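Local structure of ABC transporter, periplasmic substrate-binding protein (Thermotoga maritima, 2HPG) at residues G14-P19 with I44-S49; N71-R76 with V86-Y91; T100-I105 with I264-E269; L133-V138 with L226-E231. The protein probably binds a small solute in the periplasm and hands it to the membrane partners of a tripartite ATP-independent (TRAP) transporter. All coordinates share one frame; numbering follows the deposited sequence.

Interaction 1: residues G14-P19 with I44-S49; sequences GHVLAP and IEVFPS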
loop_
_atom_site.group_PDB
_atom_site.type_symbol
_atom_site.label_atom_id
_atom_site.label_comp_id
_atom_site.label_asym_id
_atom_site.label_seq_id
_atom_site.Cartn_x
_atom_site.Cartn_y
_atom_site.Cartn_z
ATOM N N GLY A 14 -10.862 -5.178 8.914
ATOM C CA GLY A 14 -9.963 -6.287 8.639
ATOM C C GLY A 14 -8.796 -6.044 7.700
ATOM O O GLY A 14 -8.624 -4.967 7.130
ATOM N N HIS A 15 -8.001 -7.092 7.527
ATOM C CA HIS A 15 -6.841 -7.055 6.656
ATOM C C HIS A 15 -5.756 -6.093 7.126
ATOM O O HIS A 15 -5.045 -5.520 6.313
ATOM C CB HIS A 15 -7.250 -6.734 5.201
ATOM C CG HIS A 15 -7.862 -7.896 4.482
ATOM N ND1 HIS A 15 -8.138 -7.876 3.129
ATOM C CD2 HIS A 15 -8.254 -9.115 4.928
ATOM C CE1 HIS A 15 -8.683 -9.030 2.778
ATOM N NE2 HIS A 15 -8.767 -9.798 3.851
ATOM N N VAL A 16 -5.583 -5.947 8.437
ATOM C CA VAL A 16 -4.581 -5.020 8.942
ATOM C C VAL A 16 -3.187 -5.663 9.083
ATOM O O VAL A 16 -2.369 -5.198 9.882
ATOM C CB VAL A 16 -5.017 -4.371 10.268
ATOM C CG1 VAL A 16 -6.417 -3.811 10.139
ATOM C CG2 VAL A 16 -4.908 -5.355 11.442
ATOM N N LEU A 17 -2.916 -6.683 8.269
ATOM C CA LEU A 17 -1.608 -7.324 8.186
ATOM C C LEU A 17 -1.335 -8.181 9.430
ATOM O O LEU A 17 -2.298 -8.653 10.049
ATOM C CB LEU A 17 -0.494 -6.310 7.843
ATOM C CG LEU A 17 -0.800 -5.396 6.642
ATOM C CD1 LEU A 17 0.403 -4.581 6.246
ATOM C CD2 LEU A 17 -1.306 -6.195 5.445
ATOM N N ALA A 18 -0.064 -8.450 9.749
ATOM C CA ALA A 18 0.275 -9.485 10.727
ATOM C C ALA A 18 0.039 -8.991 12.137
ATOM O O ALA A 18 0.230 -7.801 12.400
ATOM C CB ALA A 18 1.738 -9.949 10.568
ATOM N N PRO A 19 -0.392 -9.896 13.042
ATOM C CA PRO A 19 -0.581 -9.583 14.444
ATOM C C PRO A 19 0.675 -9.059 15.145
ATOM O O PRO A 19 1.757 -9.661 15.046
ATOM C CB PRO A 19 -1.011 -10.927 15.054
ATOM C CG PRO A 19 -1.540 -11.701 13.957
ATOM C CD PRO A 19 -0.785 -11.284 12.737
ATOM N N ILE A 44 -14.704 -0.193 17.632
ATOM C CA ILE A 44 -14.033 -0.697 16.430
ATOM C C ILE A 44 -13.217 -1.920 16.767
ATOM O O ILE A 44 -12.312 -1.854 17.581
ATOM C CB ILE A 44 -13.105 0.340 15.792
ATOM C CG1 ILE A 44 -13.894 1.616 15.471
ATOM C CG2 ILE A 44 -12.519 -0.215 14.447
ATOM C CD1 ILE A 44 -13.037 2.766 15.037
ATOM N N GLU A 45 -13.541 -3.034 16.130
ATOM C CA GLU A 45 -12.822 -4.272 16.336
ATOM C C GLU A 45 -11.871 -4.474 15.175
ATOM O O GLU A 45 -12.280 -4.369 14.026
ATOM C CB GLU A 45 -13.821 -5.422 16.404
ATOM C CG GLU A 45 -13.207 -6.702 16.842
ATOM C CD GLU A 45 -14.241 -7.777 17.135
ATOM O OE1 GLU A 45 -15.437 -7.601 16.735
ATOM O OE2 GLU A 45 -13.829 -8.785 17.775
ATOM N N VAL A 46 -10.614 -4.788 15.479
ATOM C CA VAL A 46 -9.554 -4.809 14.486
ATOM C C VAL A 46 -9.065 -6.248 14.260
ATOM O O VAL A 46 -8.666 -6.914 15.205
ATOM C CB VAL A 46 -8.386 -3.872 14.942
ATOM C CG1 VAL A 46 -7.224 -3.961 13.986
ATOM C CG2 VAL A 46 -8.890 -2.429 15.037
ATOM N N PHE A 47 -9.110 -6.707 13.006
ATOM C CA PHE A 47 -8.756 -8.090 12.640
ATOM C C PHE A 47 -7.513 -8.169 11.774
ATOM O O PHE A 47 -7.522 -7.678 10.643
ATOM C CB PHE A 47 -9.896 -8.745 11.865
ATOM C CG PHE A 47 -11.121 -8.971 12.685
ATOM C CD1 PHE A 47 -11.373 -10.204 13.253
ATOM C CD2 PHE A 47 -12.016 -7.953 12.904
ATOM C CE1 PHE A 47 -12.490 -10.408 14.008
ATOM C CE2 PHE A 47 -13.127 -8.155 13.685
ATOM C CZ PHE A 47 -13.369 -9.370 14.226
ATOM N N PRO A 48 -6.428 -8.777 12.293
ATOM C CA PRO A 48 -5.259 -9.022 11.462
ATOM C C PRO A 48 -5.562 -9.821 10.200
ATOM O O PRO A 48 -6.543 -10.545 10.147
ATOM C CB PRO A 48 -4.344 -9.828 12.384
ATOM C CG PRO A 48 -4.688 -9.322 13.750
ATOM C CD PRO A 48 -6.183 -9.174 13.695
ATOM N N SER A 49 -4.718 -9.661 9.192
ATOM C CA SER A 49 -4.833 -10.431 7.972
ATOM C C SER A 49 -4.573 -11.914 8.265
ATOM O O SER A 49 -3.777 -12.263 9.136
ATOM C CB SER A 49 -3.839 -9.938 6.917
ATOM O OG SER A 49 -4.143 -8.632 6.473
HETATM O O HOH W 1 -8.689 -9.784 8.209
#
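Ser49 sits against the backbone of Leu17 and grips it twice: Leu17 N donates to Ser49 OG at 2.9 Å, and Ser49 N donates to Leu17 O at 2.8 Å. With chi1 at -67°, OG stands beside its own backbone N, within reach of the Leu17 amide; an alanine here would probably leave that amide without its acceptor and rest the pairing of the two residues on the Ser49 N to Leu17 O bond alone. Val16 and Val46 cross at about a right angle, Val16 CG2 resting 3.7 Å from Val46 CG1, while the same CG2 also touches Pro48 CA. The two segments belong to a beta-alpha-beta crossover: the loop 14-19 leads from strand 9-14 into helix 22-37, and strand 42-47 returns parallel to the first. The helix covers Val16 through His24 and Phe27. Farther out, the Pro19 and Pro48 rings meet at a slant, Pro19 CG 3.7 Å from Pro48 CB. A water accepts from His15 N at 2.9 Å and donates to Pro48 O at 3.0 Å, bridging the backbones. The imidazole of His15 turns off to Glu56, which takes a hydrogen bond from NE2.

Interaction 2: residues N71-R76 with V86-Y91; sequences NTDSAR and VMNLAY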
loop_
_atom_site.group_PDB
_atom_site.type_symbol
_atom_site.label_atom_id
_atom_site.label_comp_id
_atom_site.label_asym_id
_atom_site.label_seq_id
_atom_site.Cartn_x
_atom_site.Cartn_y
_atom_site.Cartn_z
ATOM N N ASN A 71 -8.373 -2.533 5.104
ATOM C CA ASN A 71 -7.108 -1.979 4.672
ATOM C C ASN A 71 -6.843 -2.549 3.296
ATOM O O ASN A 71 -6.480 -3.716 3.181
ATOM C CB ASN A 71 -6.018 -2.410 5.661
ATOM C CG ASN A 71 -4.602 -2.066 5.198
ATOM O OD1 ASN A 71 -4.282 -0.906 4.984
ATOM N ND2 ASN A 71 -3.733 -3.078 5.118
ATOM N N THR A 72 -7.048 -1.760 2.248
ATOM C CA THR A 72 -6.836 -2.256 0.881
ATOM C C THR A 72 -5.866 -1.313 0.143
ATOM O O THR A 72 -5.050 -0.661 0.782
ATOM C CB THR A 72 -8.190 -2.422 0.165
ATOM O OG1 THR A 72 -7.997 -3.026 -1.119
ATOM C CG2 THR A 72 -8.892 -1.098 0.018
ATOM N N ASP A 73 -5.926 -1.250 -1.191
ATOM C CA ASP A 73 -5.079 -0.318 -1.941
ATOM C C ASP A 73 -5.724 0.119 -3.260
ATOM O O ASP A 73 -6.801 -0.369 -3.610
ATOM C CB ASP A 73 -3.710 -0.933 -2.167
ATOM C CG ASP A 73 -3.766 -2.206 -2.972
ATOM O OD1 ASP A 73 -4.640 -2.349 -3.858
ATOM O OD2 ASP A 73 -2.902 -3.058 -2.728
ATOM N N SER A 74 -5.082 1.054 -3.969
ATOM C CA SER A 74 -5.648 1.603 -5.212
ATOM C C SER A 74 -5.536 0.625 -6.382
ATOM O O SER A 74 -6.191 0.791 -7.403
ATOM C CB SER A 74 -5.030 2.962 -5.570
ATOM O OG SER A 74 -3.651 2.864 -5.887
ATOM N N ALA A 75 -4.724 -0.414 -6.238
ATOM C CA ALA A 75 -4.688 -1.468 -7.224
ATOM C C ALA A 75 -6.011 -2.245 -7.180
ATOM O O ALA A 75 -6.458 -2.780 -8.192
ATOM C CB ALA A 75 -3.492 -2.390 -6.989
ATOM N N ARG A 76 -6.623 -2.306 -5.999
ATOM C CA ARG A 76 -7.958 -2.891 -5.838
ATOM C C ARG A 76 -9.044 -1.880 -6.229
ATOM O O ARG A 76 -9.862 -2.142 -7.108
ATOM C CB ARG A 76 -8.138 -3.372 -4.386
ATOM C CG ARG A 76 -9.570 -3.713 -3.954
ATOM C CD ARG A 76 -9.942 -5.135 -4.270
ATOM N NE ARG A 76 -9.307 -6.065 -3.330
ATOM C CZ ARG A 76 -9.689 -7.327 -3.135
ATOM N NH1 ARG A 76 -10.729 -7.829 -3.797
ATOM N NH2 ARG A 76 -9.037 -8.092 -2.254
ATOM N N VAL A 86 -3.852 4.714 -10.600
ATOM C CA VAL A 86 -2.570 5.344 -10.890
ATOM C C VAL A 86 -1.646 5.386 -9.646
ATOM O O VAL A 86 -0.411 5.390 -9.781
ATOM C CB VAL A 86 -2.760 6.783 -11.493
ATOM C CG1 VAL A 86 -3.160 7.754 -10.436
ATOM C CG2 VAL A 86 -1.467 7.230 -12.214
HETATM N N MSE A 87 -2.237 5.384 -8.448
HETATM C CA MSE A 87 -1.453 5.498 -7.209
HETATM C C MSE A 87 -0.759 4.194 -6.756
HETATM O O MSE A 87 -0.065 4.199 -5.735
HETATM C CB MSE A 87 -2.314 6.066 -6.090
HETATM C CG MSE A 87 -3.024 7.349 -6.504
HETATM SE SE MSE A 87 -3.828 8.346 -5.086
HETATM C CE MSE A 87 -2.564 8.004 -3.650
ATOM N N ASN A 88 -0.924 3.112 -7.511
ATOM C CA ASN A 88 -0.221 1.837 -7.241
ATOM C C ASN A 88 0.782 1.494 -8.341
ATOM O O ASN A 88 1.352 0.389 -8.375
ATOM C CB ASN A 88 -1.226 0.680 -7.069
ATOM C CG ASN A 88 -0.876 -0.237 -5.892
ATOM O OD1 ASN A 88 0.188 -0.846 -5.864
ATOM N ND2 ASN A 88 -1.745 -0.291 -4.911
ATOM N N LEU A 89 1.011 2.444 -9.239
ATOM C CA LEU A 89 1.936 2.226 -10.325
ATOM C C LEU A 89 3.371 2.614 -9.935
ATOM O O LEU A 89 3.602 3.452 -9.039
ATOM C CB LEU A 89 1.453 2.951 -11.599
ATOM C CG LEU A 89 0.335 2.236 -12.355
ATOM C CD1 LEU A 89 -0.015 3.016 -13.602
ATOM C CD2 LEU A 89 0.734 0.839 -12.737
ATOM N N ALA A 90 4.324 1.959 -10.594
ATOM C CA ALA A 90 5.746 2.144 -10.306
ATOM C C ALA A 90 6.112 3.608 -10.354
ATOM O O ALA A 90 5.704 4.310 -11.259
ATOM C CB ALA A 90 6.614 1.343 -11.286
ATOM N N TYR A 91 6.859 4.052 -9.346
ATOM C CA TYR A 91 7.380 5.431 -9.220
ATOM C C TYR A 91 6.368 6.561 -9.114
ATOM O O TYR A 91 6.780 7.712 -9.112
ATOM C CB TYR A 91 8.428 5.757 -10.308
ATOM C CG TYR A 91 9.642 4.897 -10.157
ATOM C CD1 TYR A 91 9.846 3.808 -10.982
ATOM C CD2 TYR A 91 10.557 5.129 -9.132
ATOM C CE1 TYR A 91 10.941 2.984 -10.807
ATOM C CE2 TYR A 91 11.671 4.306 -8.967
ATOM C CZ TYR A 91 11.856 3.253 -9.809
ATOM O OH TYR A 91 12.947 2.417 -9.631
#
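Ala75 and Asn88 bring the two backbones nearest, CA to CA 5.6 Å, where the chain leaves strand 68-73 for the short helix 74-77 and meets the 3-10 turn 86-88. The approach is local: the helix start faces the end of the 3-10 turn, and the rest of 86-91 runs off toward helix 92-95. Ser74 fills the middle. Its hydroxyl, placed between the backbone N and the carbonyl carbon (chi1 66°), reaches over the peptide joining Met87 to Asn88, with Ser74 OG 3.5 Å from both Met87 CB and Asn88 CB. The side chain of Asn88 lies across the helix start, its CG 3.6 Å from Ala75 CB. Its amide plane stands 74° from the carboxylate of Asp73, which it crosses at about a right angle. Met87, a selenomethionine, bends away to Ile228, and Trp169 of helix 167-176 packs on Asp73, Ala75 and Asn88. Asp73 is the N-cap: its OD1 accepts from Arg76 N at 2.9 Å. A leucine in its place would probably strip Arg76 N of this cap and press an apolar branch against the Asn88 amide. The contact thus relies on close packing of small and polar groups round a buried helix start, where the negative charge of Asp73 would probably suit the amides that open this short helix.

Interaction 3: residues T100-I105 with I264-E269; sequences TPEEAI and IMKELE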
loop_
_atom_site.group_PDB
_atom_site.type_symbol
_atom_site.label_atom_id
_atom_site.label_comp_id
_atom_site.label_asym_id
_atom_site.label_seq_id
_atom_site.Cartn_x
_atom_site.Cartn_y
_atom_site.Cartn_z
ATOM N N THR A 100 11.415 12.463 -0.081
ATOM C CA THR A 100 11.671 12.101 1.328
ATOM C C THR A 100 10.360 11.633 1.953
ATOM O O THR A 100 9.306 11.892 1.397
ATOM C CB THR A 100 12.174 13.277 2.136
ATOM O OG1 THR A 100 11.107 14.218 2.353
ATOM C CG2 THR A 100 13.336 13.962 1.405
ATOM N N PRO A 101 10.415 10.925 3.093
ATOM C CA PRO A 101 9.181 10.551 3.823
ATOM C C PRO A 101 8.206 11.710 4.083
ATOM O O PRO A 101 7.043 11.615 3.716
ATOM C CB PRO A 101 9.722 9.944 5.128
ATOM C CG PRO A 101 11.041 9.326 4.686
ATOM C CD PRO A 101 11.614 10.347 3.733
ATOM N N GLU A 102 8.684 12.795 4.678
ATOM C CA GLU A 102 7.831 13.955 4.956
ATOM C C GLU A 102 7.221 14.540 3.679
ATOM O O GLU A 102 6.052 14.921 3.658
ATOM C CB GLU A 102 8.597 15.040 5.715
ATOM C CG GLU A 102 9.087 14.635 7.108
ATOM C CD GLU A 102 10.459 13.920 7.122
ATOM O OE1 GLU A 102 11.033 13.574 6.044
ATOM O OE2 GLU A 102 10.965 13.692 8.251
ATOM N N GLU A 103 8.002 14.599 2.613
ATOM C CA GLU A 103 7.494 15.041 1.309
ATOM C C GLU A 103 6.411 14.127 0.742
ATOM O O GLU A 103 5.487 14.586 0.066
ATOM C CB GLU A 103 8.641 15.149 0.291
ATOM C CG GLU A 103 9.574 16.326 0.532
ATOM C CD GLU A 103 10.682 16.450 -0.503
ATOM O OE1 GLU A 103 10.725 15.687 -1.487
ATOM O OE2 GLU A 103 11.526 17.343 -0.334
ATOM N N ALA A 104 6.548 12.825 0.987
ATOM C CA ALA A 104 5.567 11.842 0.510
ATOM C C ALA A 104 4.184 12.084 1.145
ATOM O O ALA A 104 3.181 12.103 0.437
ATOM C CB ALA A 104 6.064 10.408 0.803
ATOM N N ILE A 105 4.167 12.300 2.463
ATOM C CA ILE A 105 2.959 12.630 3.228
ATOM C C ILE A 105 2.341 13.944 2.787
ATOM O O ILE A 105 1.116 14.060 2.704
ATOM C CB ILE A 105 3.269 12.752 4.755
ATOM C CG1 ILE A 105 3.607 11.386 5.373
ATOM C CG2 ILE A 105 2.111 13.415 5.522
ATOM C CD1 ILE A 105 2.665 10.241 4.986
ATOM N N ILE A 264 7.475 3.990 10.097
ATOM C CA ILE A 264 7.894 3.006 9.105
ATOM C C ILE A 264 9.016 3.561 8.210
ATOM O O ILE A 264 10.074 2.941 8.082
ATOM C CB ILE A 264 6.701 2.493 8.247
ATOM C CG1 ILE A 264 5.780 1.597 9.070
ATOM C CG2 ILE A 264 7.200 1.686 7.055
ATOM C CD1 ILE A 264 4.538 1.147 8.326
HETATM N N MSE A 265 8.791 4.717 7.592
HETATM C CA MSE A 265 9.717 5.248 6.589
HETATM C C MSE A 265 10.992 5.864 7.122
HETATM O O MSE A 265 11.991 5.885 6.410
HETATM C CB MSE A 265 9.006 6.282 5.700
HETATM C CG MSE A 265 8.162 5.669 4.639
HETATM SE SE MSE A 265 7.438 7.004 3.441
HETATM C CE MSE A 265 6.423 8.053 4.733
ATOM N N LYS A 266 10.947 6.386 8.348
ATOM C CA LYS A 266 12.064 7.108 8.952
ATOM C C LYS A 266 12.832 6.262 9.967
ATOM O O LYS A 266 13.990 6.552 10.227
ATOM C CB LYS A 266 11.578 8.394 9.622
ATOM C CG LYS A 266 11.103 9.457 8.628
ATOM C CD LYS A 266 10.478 10.674 9.346
ATOM C CE LYS A 266 11.449 11.465 10.218
ATOM N NZ LYS A 266 12.517 12.161 9.447
ATOM N N GLU A 267 12.226 5.206 10.509
ATOM C CA GLU A 267 12.921 4.378 11.496
ATOM C C GLU A 267 12.878 2.878 11.309
ATOM O O GLU A 267 13.914 2.234 11.425
ATOM C CB GLU A 267 12.487 4.704 12.920
ATOM C CG GLU A 267 11.094 5.142 13.077
ATOM C CD GLU A 267 10.921 6.117 14.218
ATOM O OE1 GLU A 267 10.729 5.654 15.370
ATOM O OE2 GLU A 267 10.965 7.342 13.951
ATOM N N LEU A 268 11.703 2.300 11.080
ATOM C CA LEU A 268 11.601 0.842 11.150
ATOM C C LEU A 268 12.248 0.192 9.957
ATOM O O LEU A 268 12.957 -0.808 10.095
ATOM C CB LEU A 268 10.150 0.399 11.302
ATOM C CG LEU A 268 9.498 0.835 12.607
ATOM C CD1 LEU A 268 8.084 0.282 12.694
ATOM C CD2 LEU A 268 10.329 0.339 13.790
ATOM N N GLU A 269 12.004 0.744 8.778
ATOM C CA GLU A 269 12.638 0.205 7.585
ATOM C C GLU A 269 14.163 0.277 7.649
ATOM O O GLU A 269 14.848 -0.605 7.129
ATOM C CB GLU A 269 12.127 0.915 6.338
ATOM C CG GLU A 269 10.835 0.310 5.780
ATOM C CD GLU A 269 11.014 -1.131 5.265
ATOM O OE1 GLU A 269 11.680 -1.349 4.228
ATOM O OE2 GLU A 269 10.437 -2.049 5.881
#
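Pro101 packs its ring into the angle between Met265, a selenomethionine, and Lys266: Pro101 CB lies 3.8 Å from Met265 CB and equally 3.8 Å from Lys266 CG. The proline ring and the Met265 chain slide past each other in opposite directions, and a bend at chi3 (-60°) curls the selenomethionine tip back over the proline, Met265 CE standing 3.8 Å from Pro101 O. Deeper in, the same CE just touches Ile105 CD1 at 4.4 Å. At the outer edge Glu102 and Lys266 cross at about a right angle. Bends at chi3 and chi4 bring Lys266 NZ onto Glu102 OE2 in a salt bridge, modelled at 2.5 Å, a length too short to be taken literally. In the next shell, Thr100 caps helix 101-112, its OG1 accepting from Glu103 N at 3.1 Å, which fixes the first turn carrying Pro101 and Glu102. The partner helix widens here into a pi-type turn, Glu269 N bonding to Ile264 O at 3.0 Å. Farther along, the Glu269 carboxylate accepts from the backbone amides of Tyr204 and Ala205. Ala104 and Met265 both reach Leu226 of strand 218-234. The short segments run at 140°, their axes 10.5 Å apart: a roughly antiparallel but steeply inclined helix pair laid on the sheet, built on helix 243-278, the long helix characteristic of TRAP solute-binding proteins.

Interaction 4: residues L133-V138 with L226-E231; sequences LSFYWV and LLINFE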
loop_
_atom_site.group_PDB
_atom_site.type_symbol
_atom_site.label_atom_id
_atom_site.label_comp_id
_atom_site.label_asym_id
_atom_site.label_seq_id
_atom_site.Cartn_x
_atom_site.Cartn_y
_atom_site.Cartn_z
ATOM N N LEU A 133 -11.884 6.326 4.127
ATOM C CA LEU A 133 -11.680 7.089 5.349
ATOM C C LEU A 133 -10.300 7.746 5.367
ATOM O O LEU A 133 -10.096 8.792 6.005
ATOM C CB LEU A 133 -11.781 6.182 6.573
ATOM C CG LEU A 133 -13.132 5.604 6.963
ATOM C CD1 LEU A 133 -12.895 4.648 8.109
ATOM C CD2 LEU A 133 -14.088 6.705 7.385
ATOM N N SER A 134 -9.344 7.101 4.700
ATOM C CA SER A 134 -7.976 7.593 4.669
ATOM C C SER A 134 -7.112 6.850 3.661
ATOM O O SER A 134 -7.343 5.662 3.392
ATOM C CB SER A 134 -7.345 7.481 6.059
ATOM O OG SER A 134 -6.019 7.988 6.049
ATOM N N PHE A 135 -6.129 7.565 3.103
ATOM C CA PHE A 135 -5.015 6.928 2.394
ATOM C C PHE A 135 -3.638 7.426 2.854
ATOM O O PHE A 135 -2.678 7.356 2.100
ATOM C CB PHE A 135 -5.180 7.017 0.860
ATOM C CG PHE A 135 -5.248 8.429 0.310
ATOM C CD1 PHE A 135 -4.077 9.140 -0.000
ATOM C CD2 PHE A 135 -6.484 9.028 0.050
ATOM C CE1 PHE A 135 -4.135 10.421 -0.518
ATOM C CE2 PHE A 135 -6.560 10.336 -0.469
ATOM C CZ PHE A 135 -5.380 11.033 -0.753
ATOM N N TYR A 136 -3.536 7.894 4.102
ATOM C CA TYR A 136 -2.266 8.281 4.704
ATOM C C TYR A 136 -1.611 7.124 5.443
ATOM O O TYR A 136 -1.010 7.307 6.518
ATOM C CB TYR A 136 -2.480 9.410 5.706
ATOM C CG TYR A 136 -3.053 10.698 5.139
ATOM C CD1 TYR A 136 -3.074 10.965 3.782
ATOM C CD2 TYR A 136 -3.533 11.682 5.998
ATOM C CE1 TYR A 136 -3.602 12.149 3.302
ATOM C CE2 TYR A 136 -4.050 12.863 5.517
ATOM C CZ TYR A 136 -4.089 13.093 4.187
ATOM O OH TYR A 136 -4.625 14.291 3.749
ATOM N N TRP A 137 -1.713 5.934 4.857
ATOM C CA TRP A 137 -1.220 4.707 5.471
ATOM C C TRP A 137 -0.229 4.145 4.492
ATOM O O TRP A 137 -0.601 3.713 3.410
ATOM C CB TRP A 137 -2.377 3.734 5.735
ATOM C CG TRP A 137 -3.199 4.176 6.903
ATOM C CD1 TRP A 137 -4.077 5.219 6.942
ATOM C CD2 TRP A 137 -3.191 3.609 8.218
ATOM N NE1 TRP A 137 -4.599 5.347 8.206
ATOM C CE2 TRP A 137 -4.078 4.360 9.004
ATOM C CE3 TRP A 137 -2.511 2.540 8.807
ATOM C CZ2 TRP A 137 -4.313 4.066 10.359
ATOM C CZ3 TRP A 137 -2.746 2.251 10.145
ATOM C CH2 TRP A 137 -3.640 3.009 10.901
ATOM N N VAL A 138 1.045 4.203 4.859
ATOM C CA VAL A 138 2.123 3.888 3.935
ATOM C C VAL A 138 3.001 2.781 4.525
ATOM O O VAL A 138 3.415 2.849 5.678
ATOM C CB VAL A 138 2.906 5.198 3.608
ATOM C CG1 VAL A 138 4.260 4.929 3.052
ATOM C CG2 VAL A 138 2.069 6.054 2.625
ATOM N N LEU A 226 6.065 2.904 -3.702
ATOM C CA LEU A 226 5.698 3.296 -2.345
ATOM C C LEU A 226 4.276 2.797 -2.116
ATOM O O LEU A 226 3.341 3.281 -2.760
ATOM C CB LEU A 226 5.750 4.811 -2.157
ATOM C CG LEU A 226 5.397 5.254 -0.747
ATOM C CD1 LEU A 226 6.449 4.778 0.246
ATOM C CD2 LEU A 226 5.188 6.755 -0.694
ATOM N N LEU A 227 4.112 1.828 -1.223
ATOM C CA LEU A 227 2.804 1.208 -0.984
ATOM C C LEU A 227 1.895 2.094 -0.140
ATOM O O LEU A 227 2.114 2.300 1.070
ATOM C CB LEU A 227 2.966 -0.195 -0.374
ATOM C CG LEU A 227 1.699 -0.989 -0.032
ATOM C CD1 LEU A 227 0.594 -0.817 -1.054
ATOM C CD2 LEU A 227 2.091 -2.476 0.119
ATOM N N ILE A 228 0.896 2.651 -0.815
ATOM C CA ILE A 228 -0.086 3.506 -0.193
ATOM C C ILE A 228 -1.335 2.672 0.015
ATOM O O ILE A 228 -1.940 2.199 -0.948
ATOM C CB ILE A 228 -0.439 4.697 -1.104
ATOM C CG1 ILE A 228 0.813 5.520 -1.440
ATOM C CG2 ILE A 228 -1.489 5.584 -0.430
ATOM C CD1 ILE A 228 0.593 6.434 -2.676
ATOM N N ASN A 229 -1.723 2.489 1.262
ATOM C CA ASN A 229 -2.946 1.753 1.549
ATOM C C ASN A 229 -4.130 2.691 1.649
ATOM O O ASN A 229 -4.001 3.846 2.098
ATOM C CB ASN A 229 -2.804 0.926 2.818
ATOM C CG ASN A 229 -1.899 -0.280 2.632
ATOM O OD1 ASN A 229 -0.801 -0.340 3.183
ATOM N ND2 ASN A 229 -2.351 -1.239 1.828
ATOM N N PHE A 230 -5.285 2.183 1.219
ATOM C CA PHE A 230 -6.552 2.894 1.321
ATOM C C PHE A 230 -7.426 2.206 2.346
ATOM O O PHE A 230 -7.552 0.997 2.338
ATOM C CB PHE A 230 -7.249 2.902 -0.029
ATOM C CG PHE A 230 -6.739 3.944 -0.950
ATOM C CD1 PHE A 230 -7.555 4.986 -1.344
ATOM C CD2 PHE A 230 -5.424 3.915 -1.395
ATOM C CE1 PHE A 230 -7.076 5.958 -2.186
ATOM C CE2 PHE A 230 -4.945 4.896 -2.230
ATOM C CZ PHE A 230 -5.785 5.912 -2.629
ATOM N N GLU A 231 -8.015 2.989 3.239
ATOM C CA GLU A 231 -8.778 2.454 4.356
ATOM C C GLU A 231 -10.240 2.743 4.069
ATOM O O GLU A 231 -10.644 3.900 4.015
ATOM C CB GLU A 231 -8.311 3.102 5.662
ATOM C CG GLU A 231 -6.795 3.079 5.863
ATOM C CD GLU A 231 -6.208 1.680 5.811
ATOM O OE1 GLU A 231 -6.888 0.781 6.322
ATOM O OE2 GLU A 231 -5.079 1.486 5.261
#
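Phe135 CB is the bump that sits on the face of the Phe230 ring, 3.5 Å from its centroid and only 4° off the ring normal. The two side chains lie side by side, pointing the same way, their ring planes 20° apart but slid past each other, with centroids 5.1 Å apart and little overlap. Ile228 CG2 presses against the backbone at Phe135 O, 3.3 Å away. On the sheet face shared by Ser134, Trp137 and Glu231, the last lays its CG over the Trp137 indole, 3.6 Å above the plane and toward the rim; Phe27 stacks on the indole, Tyr23 meets it edge-to-face, and NE1 donates to Met253 O. The strands run antiparallel at 164° and belong to 130-146 and 218-234, long neighbours in the central sheet of this periplasmic-binding-protein fold. Their pairing is uneven: Leu133 and Ser134 both face Glu231, a classic beta bulge, with Leu133 N bonded to Glu231 O at 2.7 Å and Glu231 N to Ser134 O at 2.8 Å. Ser134 OG accepts from Tyr136 N in an ST turn and is also hydrogen-bonded to Asp254 OD1; the next interstrand bond runs from Asn229 N to Trp137 O at 2.7 Å. Between these bonds the buried Asn229 O has no hydrogen-bond partner, although Phe135 CA approaches it. At the far end Val138 and Leu226 cross at about a right angle, CG1 against CD1.

Overall arrangement
Interactions 2 and 4 lie in the core, each centred about 6 Å from the centre of the chain; interaction 1 is a surface contact and interaction 3 is partly buried. Strand 68-73 ties three of them together: Asn71 N probably donates to Gly14 O of interaction 1, while Thr72 pairs with Phe230 of interaction 4. Interaction 3 meets interaction 4 through side chains instead, Met265 packing on Val138 and Leu226, and Ala104 on Leu226. The chemistry changes with place: strand bonds and aromatic faces in interaction 4, a capped helix start in interaction 2, backbone clasps and a water in interaction 1, and an exposed salt bridge over apolar packing in interaction 3.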